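PDB 3FG2: putative rubredoxin reductase from Rhodopseudomonas palustris, which probably passes electrons from NADH through its bound FAD to a ferredoxin that supplies the cytochrome CYP199A2. Local coordinates for residues A[142-147]-A[165-170]; A[121-126]-A[233-238]; A[2-7]-A[23-28]; A[13-18]-A[299-304]; A[359-364]-A[384-389]. All blocks are in the same frame, centred on the assembly; numbering follows the deposited sequence.

From the N terminus, contact 3 closes first, bringing the loop after helix 11-22 back to the first strand. Contact 4 opens inside that short loop, on helix 11-22, and closes only at helix 293-306, so the two cross; they touch where I6 packs on V16 and A17. Within the long loop of contact 4 lies contact 2, which sets strand 123-124 beside strand 232-235, and nested inside it contact 1 pairs strands 144-148 and 167-171. Contacts 1 and 2 share one parallel sheet, V146 O lying 3.1 Å from V234 N, a probable hydrogen bond. Contact 5 follows in series, within the C-terminal reductase region, about 17 Å from contact 4 at the nearest atoms.

Contact 1: residues A[142-147]-A[165-170]; sequences KKHVVV and GLEVDV
The imidazole of H144 carries E167 CB over one face, a CH-pi contact with CB 3.6 Å from the ring centroid and displaced toward the rim. At the ring's edge, in its plane, lies D169 OD1; the model brings it too near CE1 for that spacing to be trusted, and the firm partner of this carboxylate is H202, bonded to OD2. The ring reaches across because H144 CG is anti to the backbone N (chi1 -164°), and ND1 then gives a weak hydrogen bond to E167 O at 3.1 Å. The same oxygen takes the amide of V145, N to O 2.9 Å, so two donors grip it. Putting an alanine at H144 would probably leave E167 CB without its ring and take from E167 O its weaker N-H donor. These strands are the two of a beta-alpha-beta unit, 144-148 and 167-171 joined by helix 152-163, and a GxGxxG-type turn after the first fits a Rossmann domain that probably binds the nicotinamide nucleotide. The parallel ladder starts with E167 N on K143 O (2.8 Å) and runs through D169 N on V145 O (3.1 Å) to V147 N on D169 O (2.6 Å). On the sheet face turned from H144, V145 CG1 sits 4.0 Å from V168 CG2, the two side chains pointing the same way, and F157 of the linking helix packs on V145 and V147.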
# COMPACT_ATOMS: atom_id res chain seq x y z
N LYS A 142 7.71 -21.95 -14.32
CA LYS A 142 8.63 -20.95 -14.85
C LYS A 142 10.02 -21.07 -14.24
O LYS A 142 10.18 -21.41 -13.07
CB LYS A 142 8.06 -19.55 -14.63
CG LYS A 142 6.90 -19.21 -15.57
CD LYS A 142 7.35 -19.34 -17.02
CE LYS A 142 6.25 -18.93 -17.99
NZ LYS A 142 5.05 -19.79 -17.83
N LYS A 143 11.03 -20.76 -15.05
CA LYS A 143 12.42 -20.85 -14.63
C LYS A 143 13.10 -19.52 -14.35
O LYS A 143 14.03 -19.45 -13.55
CB LYS A 143 13.24 -21.55 -15.71
CG LYS A 143 12.73 -22.90 -16.17
CD LYS A 143 13.17 -24.01 -15.25
CE LYS A 143 13.18 -25.33 -16.00
NZ LYS A 143 14.10 -25.28 -17.19
N HIS A 144 12.65 -18.46 -15.01
CA HIS A 144 13.33 -17.19 -14.88
C HIS A 144 12.39 -15.99 -14.95
O HIS A 144 11.77 -15.74 -15.98
CB HIS A 144 14.36 -17.11 -16.01
CG HIS A 144 15.41 -16.07 -15.83
ND1 HIS A 144 15.45 -15.24 -14.73
CD2 HIS A 144 16.47 -15.74 -16.60
CE1 HIS A 144 16.50 -14.44 -14.83
NE2 HIS A 144 17.14 -14.73 -15.95
N VAL A 145 12.29 -15.23 -13.86
CA VAL A 145 11.42 -14.06 -13.84
C VAL A 145 12.17 -12.74 -13.70
O VAL A 145 13.13 -12.64 -12.91
CB VAL A 145 10.38 -14.15 -12.69
CG1 VAL A 145 11.09 -14.27 -11.35
CG2 VAL A 145 9.49 -12.92 -12.70
N VAL A 146 11.77 -11.74 -14.46
CA VAL A 146 12.38 -10.42 -14.35
C VAL A 146 11.36 -9.57 -13.60
O VAL A 146 10.21 -9.47 -14.01
CB VAL A 146 12.65 -9.75 -15.72
CG1 VAL A 146 13.01 -8.28 -15.52
CG2 VAL A 146 13.80 -10.44 -16.43
N VAL A 147 11.79 -8.97 -12.50
CA VAL A 147 10.91 -8.11 -11.71
C VAL A 147 11.22 -6.65 -12.03
O VAL A 147 12.32 -6.17 -11.75
CB VAL A 147 11.11 -8.36 -10.20
CG1 VAL A 147 10.26 -7.39 -9.39
CG2 VAL A 147 10.76 -9.79 -9.87
N GLY A 165 13.28 -21.36 -6.12
CA GLY A 165 14.16 -21.87 -7.15
C GLY A 165 14.21 -21.14 -8.48
O GLY A 165 15.00 -21.50 -9.34
N LEU A 166 13.37 -20.12 -8.67
CA LEU A 166 13.41 -19.39 -9.93
C LEU A 166 14.60 -18.46 -10.00
O LEU A 166 15.14 -18.04 -8.97
CB LEU A 166 12.15 -18.55 -10.14
CG LEU A 166 10.90 -19.22 -10.70
CD1 LEU A 166 10.35 -20.20 -9.68
CD2 LEU A 166 9.86 -18.17 -11.04
N GLU A 167 15.01 -18.16 -11.21
CA GLU A 167 16.11 -17.25 -11.43
C GLU A 167 15.44 -15.88 -11.32
O GLU A 167 14.35 -15.69 -11.87
CB GLU A 167 16.68 -17.45 -12.82
CG GLU A 167 18.07 -16.95 -12.98
CD GLU A 167 19.01 -18.06 -13.36
OE1 GLU A 167 19.06 -19.07 -12.62
OE2 GLU A 167 19.70 -17.91 -14.40
N VAL A 168 16.07 -14.94 -10.63
CA VAL A 168 15.46 -13.63 -10.46
C VAL A 168 16.33 -12.44 -10.80
O VAL A 168 17.44 -12.30 -10.30
CB VAL A 168 14.97 -13.45 -9.01
CG1 VAL A 168 14.26 -12.11 -8.86
CG2 VAL A 168 14.06 -14.58 -8.62
N ASP A 169 15.79 -11.56 -11.64
CA ASP A 169 16.47 -10.33 -12.03
C ASP A 169 15.53 -9.17 -11.74
O ASP A 169 14.37 -9.17 -12.17
CB ASP A 169 16.84 -10.34 -13.52
CG ASP A 169 18.11 -11.12 -13.80
OD1 ASP A 169 18.04 -12.36 -13.94
OD2 ASP A 169 19.18 -10.50 -13.85
N VAL A 170 16.03 -8.18 -11.00
CA VAL A 170 15.24 -7.01 -10.64
C VAL A 170 15.70 -5.77 -11.40
O VAL A 170 16.86 -5.37 -11.33
CB VAL A 170 15.32 -6.73 -9.13
CG1 VAL A 170 14.59 -5.43 -8.81
CG2 VAL A 170 14.70 -7.88 -8.35

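Contact 2: residues A[121-126]-A[233-238]; sequences PDVLYL and VVVGVG
V123 lies alongside V233, both pointing the same way off the sheet, with V123 CG2 4.2 Å from V233 CB. Its other methyl is anti to the backbone N (chi1 175°), which carries V123 CG1 along the strand to meet V235 CG1, as modelled, at 3.7 Å, where the two side chains run obliquely past each other. V235 as modelled also sets its CG1 over one face of the Y125 ring, off toward the rim. Its chi1 is nearly eclipsed, however, and its CG2 is placed too close to Y125 CE2, so the rotation of this valine, and with it the setting of both methyls, is doubtful. The ring itself is tethered at its far end, Y125 OH being hydrogen-bonded to the amide of L113. Beneath these side chains is a short parallel ladder. V233 N binds D122 O at 3.0 Å, L124 N binds V233 O at 2.8 Å, and V235 N binds L124 O at 3.0 Å. Strand 123-124 is one of the two edge strands of the five-stranded parallel Rossmann-type sheet, next to 232-235. L124 and V234 occupy the face turned from V123, L124 packing on L135 of helix 129-138 and V234 on F157 of helix 152-163. D122 directs its carboxylate to a salt bridge with R138. Past the last direct bond the backbones part, and a water bridges them, accepting from L126 N at 2.7 Å and lying 2.9 Å from V235 O. L126, just there, touches the FAD.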
# COMPACT_ATOMS: atom_id res chain seq x y z
N PRO A 121 0.56 -12.70 -22.28
CA PRO A 121 0.09 -13.49 -21.13
C PRO A 121 1.03 -13.60 -19.93
O PRO A 121 0.58 -13.56 -18.79
CB PRO A 121 -0.20 -14.85 -21.76
CG PRO A 121 -0.53 -14.52 -23.18
CD PRO A 121 0.50 -13.49 -23.52
N ASP A 122 2.33 -13.75 -20.19
CA ASP A 122 3.30 -13.91 -19.12
C ASP A 122 3.86 -12.63 -18.49
O ASP A 122 4.93 -12.66 -17.88
CB ASP A 122 4.45 -14.81 -19.59
CG ASP A 122 4.03 -16.28 -19.69
OD1 ASP A 122 4.56 -16.98 -20.58
OD2 ASP A 122 3.19 -16.72 -18.88
N VAL A 123 3.15 -11.53 -18.66
CA VAL A 123 3.54 -10.26 -18.05
C VAL A 123 2.44 -10.01 -17.02
O VAL A 123 1.34 -9.53 -17.35
CB VAL A 123 3.59 -9.12 -19.09
CG1 VAL A 123 3.89 -7.80 -18.40
CG2 VAL A 123 4.67 -9.41 -20.13
N LEU A 124 2.73 -10.35 -15.77
CA LEU A 124 1.77 -10.24 -14.69
C LEU A 124 1.97 -9.12 -13.68
O LEU A 124 3.08 -8.63 -13.47
CB LEU A 124 1.75 -11.57 -13.93
CG LEU A 124 1.63 -12.81 -14.81
CD1 LEU A 124 1.80 -14.08 -13.97
CD2 LEU A 124 0.27 -12.80 -15.51
N TYR A 125 0.87 -8.75 -13.04
CA TYR A 125 0.88 -7.72 -12.01
C TYR A 125 0.64 -8.41 -10.67
O TYR A 125 0.34 -9.61 -10.65
CB TYR A 125 -0.20 -6.67 -12.31
CG TYR A 125 0.11 -5.90 -13.58
CD1 TYR A 125 -0.20 -6.43 -14.84
CD2 TYR A 125 0.77 -4.68 -13.53
CE1 TYR A 125 0.16 -5.77 -16.01
CE2 TYR A 125 1.13 -4.01 -14.68
CZ TYR A 125 0.83 -4.55 -15.92
OH TYR A 125 1.24 -3.88 -17.05
N LEU A 126 0.79 -7.68 -9.57
CA LEU A 126 0.62 -8.27 -8.24
C LEU A 126 0.01 -7.29 -7.23
O LEU A 126 0.73 -6.65 -6.46
CB LEU A 126 1.97 -8.77 -7.72
CG LEU A 126 2.02 -9.44 -6.33
CD1 LEU A 126 1.00 -10.57 -6.28
CD2 LEU A 126 3.42 -9.98 -6.06
N VAL A 233 7.51 -12.23 -16.41
CA VAL A 233 7.72 -10.84 -16.01
C VAL A 233 6.68 -10.40 -14.99
O VAL A 233 5.47 -10.62 -15.18
CB VAL A 233 7.65 -9.87 -17.22
CG1 VAL A 233 7.90 -8.43 -16.76
CG2 VAL A 233 8.66 -10.28 -18.29
N VAL A 234 7.14 -9.77 -13.92
CA VAL A 234 6.25 -9.25 -12.89
C VAL A 234 6.53 -7.75 -12.84
O VAL A 234 7.67 -7.33 -12.60
CB VAL A 234 6.54 -9.90 -11.52
CG1 VAL A 234 5.66 -9.26 -10.45
CG2 VAL A 234 6.27 -11.40 -11.59
N VAL A 235 5.52 -6.94 -13.09
CA VAL A 235 5.75 -5.50 -13.08
C VAL A 235 5.06 -4.77 -11.95
O VAL A 235 3.89 -5.02 -11.63
CB VAL A 235 5.35 -4.84 -14.45
CG1 VAL A 235 4.91 -5.91 -15.44
CG2 VAL A 235 4.27 -3.80 -14.25
N GLY A 236 5.82 -3.88 -11.33
CA GLY A 236 5.32 -3.08 -10.23
C GLY A 236 5.92 -1.70 -10.38
O GLY A 236 6.75 -1.29 -9.57
N VAL A 237 5.51 -1.00 -11.42
CA VAL A 237 6.01 0.35 -11.67
C VAL A 237 5.03 1.42 -11.24
O VAL A 237 4.84 2.41 -11.94
CB VAL A 237 6.34 0.57 -13.16
CG1 VAL A 237 7.46 -0.36 -13.59
CG2 VAL A 237 5.09 0.35 -14.01
N GLY A 238 4.41 1.22 -10.08
CA GLY A 238 3.48 2.22 -9.60
C GLY A 238 2.00 1.95 -9.80
O GLY A 238 1.61 1.05 -10.56
O HOH W 1 1.62 -5.12 -9.78

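Contact 3: residues A[2-7]-A[23-28]; sequences DTVLIA and AKYPGR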
# COMPACT_ATOMS: atom_id res chain seq x y z
N ASP A 2 -30.70 8.51 5.09
CA ASP A 2 -29.93 8.14 6.27
C ASP A 2 -28.81 7.15 5.97
O ASP A 2 -27.84 7.03 6.73
CB ASP A 2 -30.88 7.51 7.30
CG ASP A 2 -30.21 7.30 8.64
OD1 ASP A 2 -30.76 6.53 9.45
OD2 ASP A 2 -29.16 7.92 8.88
N THR A 3 -28.94 6.44 4.85
CA THR A 3 -27.97 5.44 4.43
C THR A 3 -26.58 5.98 4.10
O THR A 3 -26.43 7.07 3.54
CB THR A 3 -28.51 4.67 3.21
OG1 THR A 3 -29.74 4.03 3.55
CG2 THR A 3 -27.50 3.62 2.75
N VAL A 4 -25.57 5.20 4.47
CA VAL A 4 -24.18 5.54 4.20
C VAL A 4 -23.68 4.53 3.18
O VAL A 4 -23.64 3.32 3.46
CB VAL A 4 -23.29 5.44 5.46
CG1 VAL A 4 -21.82 5.59 5.07
CG2 VAL A 4 -23.67 6.51 6.46
N LEU A 5 -23.31 5.01 2.01
CA LEU A 5 -22.83 4.14 0.95
C LEU A 5 -21.31 4.14 0.86
O LEU A 5 -20.69 5.20 0.74
CB LEU A 5 -23.43 4.58 -0.39
CG LEU A 5 -24.41 3.62 -1.08
CD1 LEU A 5 -25.37 3.02 -0.06
CD2 LEU A 5 -25.17 4.39 -2.15
N ILE A 6 -20.71 2.96 0.94
CA ILE A 6 -19.27 2.83 0.85
C ILE A 6 -18.90 2.18 -0.48
O ILE A 6 -19.31 1.05 -0.76
CB ILE A 6 -18.70 1.94 1.96
CG1 ILE A 6 -19.23 2.40 3.32
CG2 ILE A 6 -17.18 2.00 1.94
CD1 ILE A 6 -18.94 1.42 4.44
N ALA A 7 -18.12 2.91 -1.28
CA ALA A 7 -17.68 2.44 -2.59
C ALA A 7 -16.25 1.91 -2.49
O ALA A 7 -15.30 2.69 -2.42
CB ALA A 7 -17.72 3.58 -3.59
N ALA A 23 -19.44 2.35 16.51
CA ALA A 23 -19.85 3.64 17.05
C ALA A 23 -21.38 3.76 17.09
O ALA A 23 -21.92 4.85 17.29
CB ALA A 23 -19.26 4.76 16.21
N LYS A 24 -22.06 2.64 16.89
CA LYS A 24 -23.52 2.60 16.94
C LYS A 24 -24.24 3.50 15.94
O LYS A 24 -25.21 4.18 16.30
CB LYS A 24 -24.00 2.94 18.35
CG LYS A 24 -24.41 1.75 19.21
CD LYS A 24 -23.22 0.93 19.70
CE LYS A 24 -22.85 -0.18 18.73
NZ LYS A 24 -21.81 -1.07 19.30
N TYR A 25 -23.79 3.52 14.69
CA TYR A 25 -24.45 4.33 13.67
C TYR A 25 -25.82 3.70 13.43
O TYR A 25 -25.93 2.50 13.18
CB TYR A 25 -23.65 4.33 12.37
CG TYR A 25 -24.19 5.31 11.35
CD1 TYR A 25 -24.00 6.68 11.51
CD2 TYR A 25 -24.92 4.87 10.25
CE1 TYR A 25 -24.52 7.60 10.59
CE2 TYR A 25 -25.44 5.77 9.33
CZ TYR A 25 -25.24 7.13 9.50
OH TYR A 25 -25.77 8.02 8.59
N PRO A 26 -26.90 4.50 13.51
CA PRO A 26 -28.26 3.99 13.31
C PRO A 26 -28.67 3.72 11.86
O PRO A 26 -29.39 2.76 11.59
CB PRO A 26 -29.11 5.08 13.95
CG PRO A 26 -28.35 6.32 13.60
CD PRO A 26 -26.92 5.92 13.91
N GLY A 27 -28.21 4.57 10.95
CA GLY A 27 -28.55 4.41 9.54
C GLY A 27 -28.14 3.12 8.88
O GLY A 27 -27.54 2.23 9.50
N ARG A 28 -28.49 3.01 7.60
CA ARG A 28 -28.18 1.84 6.78
C ARG A 28 -26.74 1.94 6.27
O ARG A 28 -26.23 3.04 6.06
CB ARG A 28 -29.14 1.79 5.58
CG ARG A 28 -28.91 0.66 4.60
CD ARG A 28 -29.66 0.94 3.30
NE ARG A 28 -29.59 -0.17 2.35
CZ ARG A 28 -29.99 -0.10 1.09
NH1 ARG A 28 -30.51 1.03 0.61
NH2 ARG A 28 -29.90 -1.16 0.30
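Two hydrogen bonds join D2-V4 to the returning loop. Y25 OH donates to the backbone O of D2 at 3.0 Å, arriving in the carbonyl plane, and V4 N donates to R28 O at 2.8 Å with an N-H...O angle of 169°. The T3 CA, 3.4 Å from the same R28 O, adds a CA-H...O contact. Among the apolar meetings, V4 CG2 presses on the phenol end of Y25, 3.5 Å from CE2, the two side chains running at a slant to each other. Y25 gets there with CG anti to the backbone N (chi1 -172°), reaching out from the loop to the strand. A phenylalanine in its place would probably keep the touch on V4 but leave D2 O without this donor and the ring end untethered. T3 makes a mixed contact: its OG1 lies against the aliphatic part of R28, 3.1 Å from CB, while the arginine runs on extended past it to a salt bridge with E73. Backbone fit matters at G27, where D2 OD1 comes within 3.1 Å of CA and a beta carbon would collide with D2 O. This is the return turn of the first beta-alpha-beta unit in the FAD-binding Rossmann fold: a Schellman motif with K24 as its C-prime residue ends helix 11-22, and the chain then heads into strand 29-32, which lies next to 4-7 in the parallel sheet. L20 of the helix packs on both V4 and Y25, while on the other flank of strand 4-7 runs strand 101-104, bonded to T3 and L5.

Contact 4: residues A[13-18]-A[299-304]; sequences GFQVAV and QARCVA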
# COMPACT_ATOMS: atom_id res chain seq x y z
N GLY A 13 -12.56 0.58 3.04
CA GLY A 13 -13.99 0.37 2.91
C GLY A 13 -14.56 -0.50 4.01
O GLY A 13 -15.57 -0.17 4.63
N PHE A 14 -13.90 -1.63 4.25
CA PHE A 14 -14.33 -2.56 5.28
C PHE A 14 -14.24 -1.93 6.68
O PHE A 14 -15.16 -2.06 7.48
CB PHE A 14 -13.46 -3.82 5.23
CG PHE A 14 -13.63 -4.72 6.42
CD1 PHE A 14 -14.78 -5.49 6.55
CD2 PHE A 14 -12.66 -4.78 7.41
CE1 PHE A 14 -14.95 -6.32 7.67
CE2 PHE A 14 -12.82 -5.60 8.53
CZ PHE A 14 -13.96 -6.37 8.65
N GLN A 15 -13.13 -1.24 6.95
CA GLN A 15 -12.93 -0.62 8.25
C GLN A 15 -13.93 0.48 8.59
O GLN A 15 -14.39 0.56 9.73
CB GLN A 15 -11.51 -0.05 8.35
CG GLN A 15 -11.15 0.43 9.75
CD GLN A 15 -11.22 -0.68 10.78
OE1 GLN A 15 -11.93 -0.56 11.79
NE2 GLN A 15 -10.49 -1.76 10.54
N VAL A 16 -14.27 1.33 7.63
CA VAL A 16 -15.23 2.39 7.91
C VAL A 16 -16.60 1.77 8.21
O VAL A 16 -17.34 2.25 9.07
CB VAL A 16 -15.35 3.39 6.74
CG1 VAL A 16 -15.97 2.72 5.54
CG2 VAL A 16 -16.18 4.58 7.17
N ALA A 17 -16.94 0.69 7.50
CA ALA A 17 -18.21 0.02 7.73
C ALA A 17 -18.24 -0.48 9.17
O ALA A 17 -19.17 -0.19 9.93
CB ALA A 17 -18.37 -1.15 6.76
N VAL A 18 -17.21 -1.23 9.53
CA VAL A 18 -17.10 -1.78 10.87
C VAL A 18 -17.06 -0.71 11.95
O VAL A 18 -17.83 -0.77 12.91
CB VAL A 18 -15.86 -2.68 10.98
CG1 VAL A 18 -15.57 -3.03 12.43
CG2 VAL A 18 -16.08 -3.95 10.17
N GLN A 299 -7.84 6.43 8.79
CA GLN A 299 -8.71 7.34 8.08
C GLN A 299 -10.15 6.87 8.20
O GLN A 299 -11.07 7.68 8.37
CB GLN A 299 -8.28 7.46 6.61
CG GLN A 299 -7.33 8.62 6.36
CD GLN A 299 -7.04 8.82 4.89
OE1 GLN A 299 -7.91 8.60 4.04
NE2 GLN A 299 -5.83 9.25 4.58
N ALA A 300 -10.35 5.56 8.12
CA ALA A 300 -11.69 5.00 8.24
C ALA A 300 -12.26 5.35 9.62
O ALA A 300 -13.41 5.77 9.74
CB ALA A 300 -11.65 3.49 8.06
N ARG A 301 -11.45 5.18 10.66
CA ARG A 301 -11.88 5.50 12.02
C ARG A 301 -12.28 6.98 12.12
O ARG A 301 -13.31 7.31 12.72
CB ARG A 301 -10.76 5.19 13.01
CG ARG A 301 -10.58 3.71 13.34
CD ARG A 301 -9.36 3.48 14.22
NE ARG A 301 -9.41 2.22 14.95
CZ ARG A 301 -9.41 1.01 14.39
NH1 ARG A 301 -9.35 0.89 13.07
NH2 ARG A 301 -9.48 -0.08 15.15
N CYS A 302 -11.47 7.85 11.53
CA CYS A 302 -11.73 9.28 11.55
C CYS A 302 -13.09 9.64 10.96
O CYS A 302 -13.81 10.49 11.51
CB CYS A 302 -10.64 10.01 10.78
SG CYS A 302 -10.87 11.79 10.75
N VAL A 303 -13.44 9.02 9.84
CA VAL A 303 -14.71 9.26 9.18
C VAL A 303 -15.86 8.68 10.00
O VAL A 303 -16.88 9.33 10.20
CB VAL A 303 -14.74 8.64 7.76
CG1 VAL A 303 -16.16 8.62 7.21
CG2 VAL A 303 -13.84 9.45 6.85
N ALA A 304 -15.69 7.45 10.47
CA ALA A 304 -16.71 6.80 11.27
C ALA A 304 -17.00 7.65 12.50
O ALA A 304 -18.16 7.80 12.90
CB ALA A 304 -16.24 5.42 11.70
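The carbonyl O of A300 takes the amide of A304 one helical turn on, N to O 2.9 Å, and V16 CG2 of the facing helix lies 4.0 Å from that same oxygen. The small A300 is what lets the backbones come close: its CB is 3.4 Å from V16 N and 3.5 Å from Q15 CG, so it nestles against the main chain of helix 11-22. V16 CG2, anti to the backbone N, reaches on to V303 CG1 at 4.0 Å, while CG1 turns back toward I6 of the first strand. The two helix segments run in roughly the same direction, at 34° and with axes 8.1 Å apart. Helix 11-22 is the one that follows the first strand of the Rossmann fold and its GxGxxG-type turn; G13, at the start of the segment, touches the FAD, and A12 just before it is an FAD-binding residue. Helix 293-306 is thus laid along the helix of the dinucleotide-binding unit, on a side remote from F14, whose ring stacks with F61. Farther along, A304 CB comes to 4.3 Å from V16 O and also packs on S19 and L20. Toward the exposed side, Q15, its chain bent at chi2 (60°), meets the end of R301: OE1 lies 3.2 Å from NH1, the amide and guanidinium planes turned 39° apart and the approach oblique to the guanidinium.

Contact 5: residues A[359-364]-A[384-389]; sequences AGKLIG and DKSVTP
K361 and D384 form a salt bridge, K361 NZ to D384 OD1 2.8 Å, with the ammonium coming from above the carboxylate, 59° out of its plane. The lysine chain is extended from the strand until chi4 (-68°) bends its end over to the acid. It connects the start of strand 361-368, in the antiparallel sheet of the C-terminal reductase region, with the loop leaving helix 371-380; D384 is the C-prime residue of the Schellman motif that ends this helix. The same NZ also gives to a water at 2.6 Å, and this water donates to L362 O at 2.7 Å and to K385 O at 2.9 Å, so it links both backbones to the lysine. Next along the loop, S386 OG accepts the amide of L362, N to OG 3.0 Å and nearly straight at 166°, in place of a backbone carbonyl. A second water sits between G360 O, 2.8 Å away, and S386 OG, 3.1 Å away. Packing lies further in. L362 turns toward the loop and rests on F355 and Y357 of strand 351-358 and on L381, while V387 fits against F376 and I380 of helix 371-380. Y357 OH binds V387 O, and T388 then serves as N-cap, its OG1 bonded to the amide of Q391. Where L362 meets S386 the contact is carbon to oxygen, CB to OG at 3.4 Å.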
# COMPACT_ATOMS: atom_id res chain seq x y z
N ALA A 359 16.88 18.94 9.99
CA ALA A 359 17.05 20.15 10.79
C ALA A 359 17.15 19.83 12.28
O ALA A 359 16.59 20.54 13.11
CB ALA A 359 15.88 21.10 10.55
N GLY A 360 17.87 18.76 12.62
CA GLY A 360 18.07 18.39 14.01
C GLY A 360 16.94 17.65 14.73
O GLY A 360 17.08 17.31 15.90
N LYS A 361 15.84 17.39 14.04
CA LYS A 361 14.70 16.72 14.64
C LYS A 361 14.41 15.36 14.01
O LYS A 361 14.42 15.20 12.79
CB LYS A 361 13.46 17.62 14.52
CG LYS A 361 12.22 17.12 15.24
CD LYS A 361 11.12 18.17 15.19
CE LYS A 361 9.89 17.77 15.98
NZ LYS A 361 9.18 16.63 15.36
N LEU A 362 14.15 14.37 14.86
CA LEU A 362 13.86 13.02 14.39
C LEU A 362 12.57 13.06 13.60
O LEU A 362 11.54 13.50 14.11
CB LEU A 362 13.71 12.07 15.59
CG LEU A 362 13.71 10.55 15.37
CD1 LEU A 362 12.54 10.13 14.54
CD2 LEU A 362 14.99 10.15 14.70
N ILE A 363 12.61 12.63 12.34
CA ILE A 363 11.42 12.63 11.51
C ILE A 363 10.91 11.23 11.23
O ILE A 363 9.77 11.04 10.83
CB ILE A 363 11.66 13.35 10.17
CG1 ILE A 363 12.90 12.77 9.48
CG2 ILE A 363 11.82 14.85 10.39
CD1 ILE A 363 13.01 13.15 8.02
N GLY A 364 11.77 10.23 11.43
CA GLY A 364 11.33 8.87 11.20
C GLY A 364 12.35 7.83 11.57
O GLY A 364 13.54 8.14 11.69
N ASP A 384 5.52 14.37 18.87
CA ASP A 384 6.39 15.37 18.28
C ASP A 384 7.66 15.56 19.11
O ASP A 384 8.28 16.63 19.09
CB ASP A 384 5.63 16.69 18.13
CG ASP A 384 6.21 17.58 17.07
OD1 ASP A 384 6.48 17.09 15.95
OD2 ASP A 384 6.39 18.79 17.34
N LYS A 385 8.06 14.52 19.85
CA LYS A 385 9.26 14.59 20.68
C LYS A 385 10.41 14.03 19.88
O LYS A 385 10.21 13.38 18.85
CB LYS A 385 9.10 13.78 21.97
CG LYS A 385 7.91 14.21 22.81
CD LYS A 385 8.11 13.90 24.31
CE LYS A 385 8.39 12.43 24.58
NZ LYS A 385 8.49 12.15 26.05
N SER A 386 11.63 14.25 20.34
CA SER A 386 12.78 13.77 19.60
C SER A 386 13.88 13.23 20.49
O SER A 386 13.80 13.31 21.72
CB SER A 386 13.33 14.91 18.74
OG SER A 386 14.35 14.47 17.86
N VAL A 387 14.90 12.68 19.85
CA VAL A 387 16.07 12.15 20.54
C VAL A 387 17.22 12.61 19.67
O VAL A 387 17.11 12.60 18.45
CB VAL A 387 16.03 10.61 20.63
CG1 VAL A 387 17.42 10.05 20.72
CG2 VAL A 387 15.25 10.20 21.88
N THR A 388 18.32 13.02 20.28
CA THR A 388 19.45 13.50 19.49
C THR A 388 20.13 12.37 18.73
O THR A 388 20.02 11.21 19.11
CB THR A 388 20.51 14.19 20.38
OG1 THR A 388 21.28 13.20 21.07
CG2 THR A 388 19.83 15.12 21.39
N PRO A 389 20.82 12.71 17.63
CA PRO A 389 21.54 11.74 16.79
C PRO A 389 22.58 11.01 17.64
O PRO A 389 22.87 9.84 17.42
CB PRO A 389 22.20 12.62 15.73
CG PRO A 389 21.24 13.77 15.61
CD PRO A 389 20.90 14.06 17.05
O HOH W 2 16.74 16.27 18.51
O HOH W 3 10.67 14.72 16.35